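Local coordinates for protein enoyl-CoA hydratase, EchA12_1 (Mycobacterium marinum M, PDB 3QRE) that probably catalyses the hydration of enoyl-CoA thioesters in fatty acid metabolism, as a member of the crotonase-like enoyl-CoA hydratase/isomerase family, at residues A[134-138]-A[221-225]; A[159-165]-A[198-204]. All coordinates share one frame; numbering follows the deposited sequence.

Contact 1 (A[134-138]-A[221-225])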
loop_
_atom_site.group_PDB
_atom_site.type_symbol
_atom_site.label_atom_id
_atom_site.label_comp_id
_atom_site.label_asym_id
_atom_site.label_seq_id
_atom_site.Cartn_x
_atom_site.Cartn_y
_atom_site.Cartn_z
ATOM N N ILE A 134 -2.648 -20.696 3.385
ATOM C CA ILE A 134 -3.436 -20.155 2.300
ATOM C C ILE A 134 -4.908 -20.225 2.716
ATOM O O ILE A 134 -5.451 -21.322 2.926
ATOM C CB ILE A 134 -3.239 -20.960 0.981
ATOM C CG1 ILE A 134 -1.763 -21.324 0.707
ATOM C CG2 ILE A 134 -3.864 -20.243 -0.213
ATOM C CD1 ILE A 134 -0.745 -20.163 0.870
ATOM N N ALA A 135 -5.553 -19.064 2.837
ATOM C CA ALA A 135 -6.984 -19.010 3.066
ATOM C C ALA A 135 -7.759 -19.101 1.763
ATOM O O ALA A 135 -7.471 -18.380 0.786
ATOM C CB ALA A 135 -7.378 -17.736 3.844
ATOM N N ALA A 136 -8.745 -19.998 1.750
ATOM C CA ALA A 136 -9.672 -20.105 0.650
ATOM C C ALA A 136 -11.027 -19.664 1.157
ATOM O O ALA A 136 -11.725 -20.427 1.801
ATOM C CB ALA A 136 -9.727 -21.521 0.160
ATOM N N ILE A 137 -11.391 -18.423 0.854
ATOM C CA ILE A 137 -12.550 -17.756 1.444
ATOM C C ILE A 137 -13.787 -18.040 0.607
ATOM O O ILE A 137 -14.059 -17.359 -0.381
ATOM C CB ILE A 137 -12.287 -16.239 1.614
ATOM C CG1 ILE A 137 -10.943 -16.032 2.364
ATOM C CG2 ILE A 137 -13.428 -15.572 2.372
ATOM C CD1 ILE A 137 -10.423 -14.587 2.440
ATOM N N ASN A 138 -14.533 -19.056 1.036
ATOM C CA ASN A 138 -15.707 -19.611 0.313
ATOM C C ASN A 138 -17.000 -18.815 0.418
ATOM O O ASN A 138 -17.941 -19.082 -0.329
ATOM C CB ASN A 138 -15.991 -21.048 0.800
ATOM C CG ASN A 138 -16.051 -21.138 2.325
ATOM O OD1 ASN A 138 -15.028 -20.979 3.006
ATOM N ND2 ASN A 138 -17.247 -21.377 2.869
ATOM N N LEU A 221 -12.635 -22.567 -6.393
ATOM C CA LEU A 221 -11.909 -22.067 -5.198
ATOM C C LEU A 221 -10.877 -23.015 -4.560
ATOM O O LEU A 221 -9.706 -22.644 -4.384
ATOM C CB LEU A 221 -12.880 -21.556 -4.129
ATOM C CG LEU A 221 -12.233 -20.929 -2.879
ATOM C CD1 LEU A 221 -11.387 -19.696 -3.215
ATOM C CD2 LEU A 221 -13.301 -20.592 -1.852
ATOM N N MET A 222 -11.311 -24.216 -4.192
ATOM C CA MET A 222 -10.401 -25.190 -3.599
ATOM C C MET A 222 -9.364 -25.765 -4.583
ATOM O O MET A 222 -8.198 -25.877 -4.215
ATOM C CB MET A 222 -11.165 -26.299 -2.867
ATOM C CG MET A 222 -11.826 -25.812 -1.574
ATOM S SD MET A 222 -10.595 -25.198 -0.384
ATOM C CE MET A 222 -9.735 -26.721 0.021
ATOM N N PRO A 223 -9.772 -26.124 -5.823
ATOM C CA PRO A 223 -8.745 -26.578 -6.777
ATOM C C PRO A 223 -7.589 -25.573 -6.974
ATOM O O PRO A 223 -6.404 -25.974 -6.974
ATOM C CB PRO A 223 -9.547 -26.806 -8.070
ATOM C CG PRO A 223 -10.878 -27.290 -7.574
ATOM C CD PRO A 223 -11.129 -26.521 -6.272
ATOM N N ARG A 224 -7.944 -24.291 -7.088
ATOM C CA ARG A 224 -6.984 -23.193 -7.224
ATOM C C ARG A 224 -6.106 -22.972 -5.972
ATOM O O ARG A 224 -4.879 -22.852 -6.083
ATOM C CB ARG A 224 -7.713 -21.905 -7.618
ATOM C CG ARG A 224 -6.802 -20.719 -7.835
ATOM C CD ARG A 224 -6.020 -20.777 -9.170
ATOM N NE ARG A 224 -5.044 -19.689 -9.203
ATOM C CZ ARG A 224 -3.723 -19.846 -9.096
ATOM N NH1 ARG A 224 -3.192 -21.064 -8.993
ATOM N NH2 ARG A 224 -2.923 -18.777 -9.113
ATOM N N ALA A 225 -6.724 -22.940 -4.792
ATOM C CA ALA A 225 -5.966 -22.803 -3.548
ATOM C C ALA A 225 -4.991 -23.976 -3.376
ATOM O O ALA A 225 -3.845 -23.776 -2.959
ATOM C CB ALA A 225 -6.905 -22.681 -2.331
#
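Ala136 meets three side chains of the helix beginning at Leu221, and its methyl sits among all three, while Leu221 also reaches the strand end. Ala136 CB lies 3.8 Å from Met222 SD. It is 3.9 Å from Ala225 CB and also touches Leu221 CG, so residues one turn apart on the helix, Leu221 and Ala225, both border it. Met222 starts out across the approach direction, and bends at chi2 and chi3 bring its sulfur back to the methyl. Leu221 holds CG anti to its backbone N (chi1 -176°), which sends the branch along the strand past its end: Leu221 CD2 packs 3.4 Å from Asn138 CA. The short axes run at 166°, nearly antiparallel, and approach to 8.8 Å, a helix laid on a sheet as in the crotonase fold, where strand 133-137 is an inner strand between 77-82 and 154-158. Ile134 takes a lesser part, with CG2 4.4 Å from Ala225 CB; the end of its side chain leads away from the helix, and the side chain also touches Val77 and Val79 of strand 77-82. No hydrogen bond crosses between the segments. The amide of Asn138 instead turns to its own side: OD1 accepts from Gly82 N at the end of strand 77-82, and ND2 bonds to Gly86 O in the loop beyond.

Contact 2 (A[159-165]-A[198-204])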
loop_
_atom_site.group_PDB
_atom_site.type_symbol
_atom_site.label_atom_id
_atom_site.label_comp_id
_atom_site.label_asym_id
_atom_site.label_seq_id
_atom_site.Cartn_x
_atom_site.Cartn_y
_atom_site.Cartn_z
ATOM N N ALA A 159 -15.968 -15.713 -5.855
ATOM C CA ALA A 159 -16.796 -14.648 -6.404
ATOM C C ALA A 159 -18.087 -14.457 -5.603
ATOM O O ALA A 159 -18.742 -15.425 -5.241
ATOM C CB ALA A 159 -17.111 -14.924 -7.914
ATOM N N GLY A 160 -18.431 -13.209 -5.308
ATOM C CA GLY A 160 -19.591 -12.899 -4.468
ATOM C C GLY A 160 -19.426 -12.985 -2.942
ATOM O O GLY A 160 -20.340 -12.595 -2.201
ATOM N N ALA A 161 -18.300 -13.508 -2.449
ATOM C CA ALA A 161 -18.145 -13.719 -1.001
ATOM C C ALA A 161 -18.147 -12.373 -0.266
ATOM O O ALA A 161 -17.496 -11.431 -0.706
ATOM C CB ALA A 161 -16.898 -14.494 -0.704
ATOM N N LYS A 162 -18.917 -12.283 0.820
ATOM C CA LYS A 162 -19.075 -11.032 1.585
ATOM C C LYS A 162 -18.040 -10.854 2.697
ATOM O O LYS A 162 -17.755 -11.794 3.461
ATOM C CB LYS A 162 -20.472 -10.922 2.210
ATOM C CG LYS A 162 -21.639 -10.943 1.196
ATOM C CD LYS A 162 -22.744 -9.969 1.618
ATOM C CE LYS A 162 -23.768 -9.778 0.510
ATOM N NZ LYS A 162 -24.645 -10.982 0.374
ATOM N N PHE A 163 -17.506 -9.634 2.790
ATOM C CA PHE A 163 -16.573 -9.273 3.848
ATOM C C PHE A 163 -17.126 -8.096 4.607
ATOM O O PHE A 163 -17.778 -7.230 4.019
ATOM C CB PHE A 163 -15.220 -8.852 3.260
ATOM C CG PHE A 163 -14.558 -9.901 2.421
ATOM C CD1 PHE A 163 -13.429 -10.550 2.881
ATOM C CD2 PHE A 163 -15.059 -10.235 1.161
ATOM C CE1 PHE A 163 -12.799 -11.535 2.106
ATOM C CE2 PHE A 163 -14.439 -11.206 0.393
ATOM C CZ PHE A 163 -13.300 -11.855 0.864
ATOM N N ALA A 164 -16.865 -8.054 5.907
ATOM C CA ALA A 164 -17.193 -6.873 6.703
ATOM C C ALA A 164 -16.287 -6.803 7.909
ATOM O O ALA A 164 -16.137 -7.790 8.642
ATOM C CB ALA A 164 -18.650 -6.869 7.136
ATOM N N ALA A 165 -15.679 -5.638 8.096
ATOM C CA ALA A 165 -14.863 -5.361 9.272
ATOM C C ALA A 165 -15.762 -4.848 10.429
ATOM O O ALA A 165 -15.653 -3.697 10.856
ATOM C CB ALA A 165 -13.746 -4.352 8.921
ATOM N N GLY A 198 -18.102 -0.047 8.910
ATOM C CA GLY A 198 -18.540 -1.418 9.138
ATOM C C GLY A 198 -19.188 -1.995 7.886
ATOM O O GLY A 198 -19.932 -2.975 7.965
ATOM N N ARG A 199 -18.906 -1.398 6.729
ATOM C CA ARG A 199 -19.656 -1.731 5.514
ATOM C C ARG A 199 -19.299 -3.103 4.955
ATOM O O ARG A 199 -18.231 -3.639 5.236
ATOM C CB ARG A 199 -19.489 -0.650 4.430
ATOM C CG ARG A 199 -18.097 -0.587 3.800
ATOM C CD ARG A 199 -17.933 0.704 2.980
ATOM N NE ARG A 199 -16.575 0.847 2.434
ATOM C CZ ARG A 199 -16.123 0.224 1.341
ATOM N NH1 ARG A 199 -16.905 -0.618 0.657
ATOM N NH2 ARG A 199 -14.875 0.431 0.930
ATOM N N THR A 200 -20.201 -3.630 4.139
ATOM C CA THR A 200 -20.041 -4.911 3.478
ATOM C C THR A 200 -19.380 -4.656 2.135
ATOM O O THR A 200 -19.763 -3.750 1.386
ATOM C CB THR A 200 -21.443 -5.627 3.332
ATOM O OG1 THR A 200 -21.875 -6.136 4.618
ATOM C CG2 THR A 200 -21.389 -6.767 2.362
ATOM N N PHE A 201 -18.336 -5.415 1.852
ATOM C CA PHE A 201 -17.718 -5.397 0.518
ATOM C C PHE A 201 -17.530 -6.823 0.038
ATOM O O PHE A 201 -17.369 -7.759 0.842
ATOM C CB PHE A 201 -16.394 -4.614 0.487
ATOM C CG PHE A 201 -15.396 -5.067 1.507
ATOM C CD1 PHE A 201 -14.290 -5.824 1.125
ATOM C CD2 PHE A 201 -15.562 -4.741 2.857
ATOM C CE1 PHE A 201 -13.348 -6.231 2.078
ATOM C CE2 PHE A 201 -14.650 -5.150 3.805
ATOM C CZ PHE A 201 -13.534 -5.899 3.425
ATOM N N LEU A 202 -17.585 -6.979 -1.275
ATOM C CA LEU A 202 -17.525 -8.299 -1.877
ATOM C C LEU A 202 -16.072 -8.647 -2.257
ATOM O O LEU A 202 -15.183 -7.763 -2.258
ATOM C CB LEU A 202 -18.431 -8.331 -3.106
ATOM C CG LEU A 202 -19.946 -8.587 -2.983
ATOM C CD1 LEU A 202 -20.512 -8.373 -1.583
ATOM C CD2 LEU A 202 -20.697 -7.708 -3.997
ATOM N N ALA A 203 -15.853 -9.927 -2.569
ATOM C CA ALA A 203 -14.549 -10.445 -3.019
ATOM C C ALA A 203 -13.844 -9.542 -4.033
ATOM O O ALA A 203 -12.625 -9.357 -3.962
ATOM C CB ALA A 203 -14.700 -11.870 -3.601
ATOM N N GLU A 204 -14.604 -8.982 -4.967
ATOM C CA GLU A 204 -14.013 -8.213 -6.053
ATOM C C GLU A 204 -13.417 -6.870 -5.556
ATOM O O GLU A 204 -12.307 -6.491 -5.957
ATOM C CB GLU A 204 -15.025 -8.038 -7.217
ATOM C CG GLU A 204 -15.342 -9.383 -8.007
ATOM C CD GLU A 204 -16.426 -10.385 -7.374
ATOM O OE1 GLU A 204 -17.115 -10.113 -6.337
ATOM O OE2 GLU A 204 -16.573 -11.488 -7.975
HETATM O O HOH W 1 -16.155 -3.095 6.831
#
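Strands 162-164 and 200-202 run antiparallel with their short axes at 142°, and Phe163 pairs with Phe201 as a hydrogen-bonded pair: Phe163 N gives a bond of 2.7 Å to Phe201 O, and Phe201 N returns one of 2.9 Å to Phe163 O. Beyond them Ala203 N reaches Ala161 O only weakly, its N-H...O angle being 129°. At the other end a water replaces a direct link, accepting from Ala165 N and donating to Arg199 O.

Both phenylalanines project from the same side of the ribbon. Phe201 has chi1 54°, with CG between N and the carbonyl carbon, and its ring swings under Phe163 CB, which stands over one face, 3.5 Å from the Phe201 ring centroid, a CH-pi contact. The ring planes are near parallel but slid apart, centroids 5.5 Å, so they barely overlap. The Phe163 ring reaches on toward the helix start, CE2 lying 3.5 Å from Ala203 CA, with Phe201 O at its edge. The reverse side carries Lys162, whose aliphatic chain lies alongside Leu202 and crosses Thr200; Lys162 CD lies 3.6 Å from Thr200 CG2. Leu146 of helix 144-151 touches Phe163, and Leu194 of helix 188-197 touches Phe201, so the aromatic side faces the interior. Leu202 occupies the N-cap position of helix 203-208. Strand 200-202 is the outermost strand, within this chain, of the small second sheet, 88-89, 141-142, 162-164 and 200-202, that accompanies the larger sheet in the crotonase fold, and 162-164 is its inner neighbour.

After strands 31-35, 40-45 and 77-82 the chain reaches strand 133-137, where the loop closed by contact 1 begins, then passes through strand 141-142, helix 144-151 and strand 154-158 to reach 159-165. Contact 2 closes the next loop, a largely helical excursion of 32 residues that returns at 198-204. Helix 203-208 and strand 214-216 follow, and only at 221-225 does contact 1 close, so contact 2 is nested inside its loop. Contact 1 packs a helix on the larger sheet; contact 2 pairs the outermost strand of the smaller sheet with its neighbour. Their centres are about 16 Å apart, yet they touch: Ile137 CD1 lies 3.9 Å from Phe163 CE1, joining the two sheets through side-chain packing.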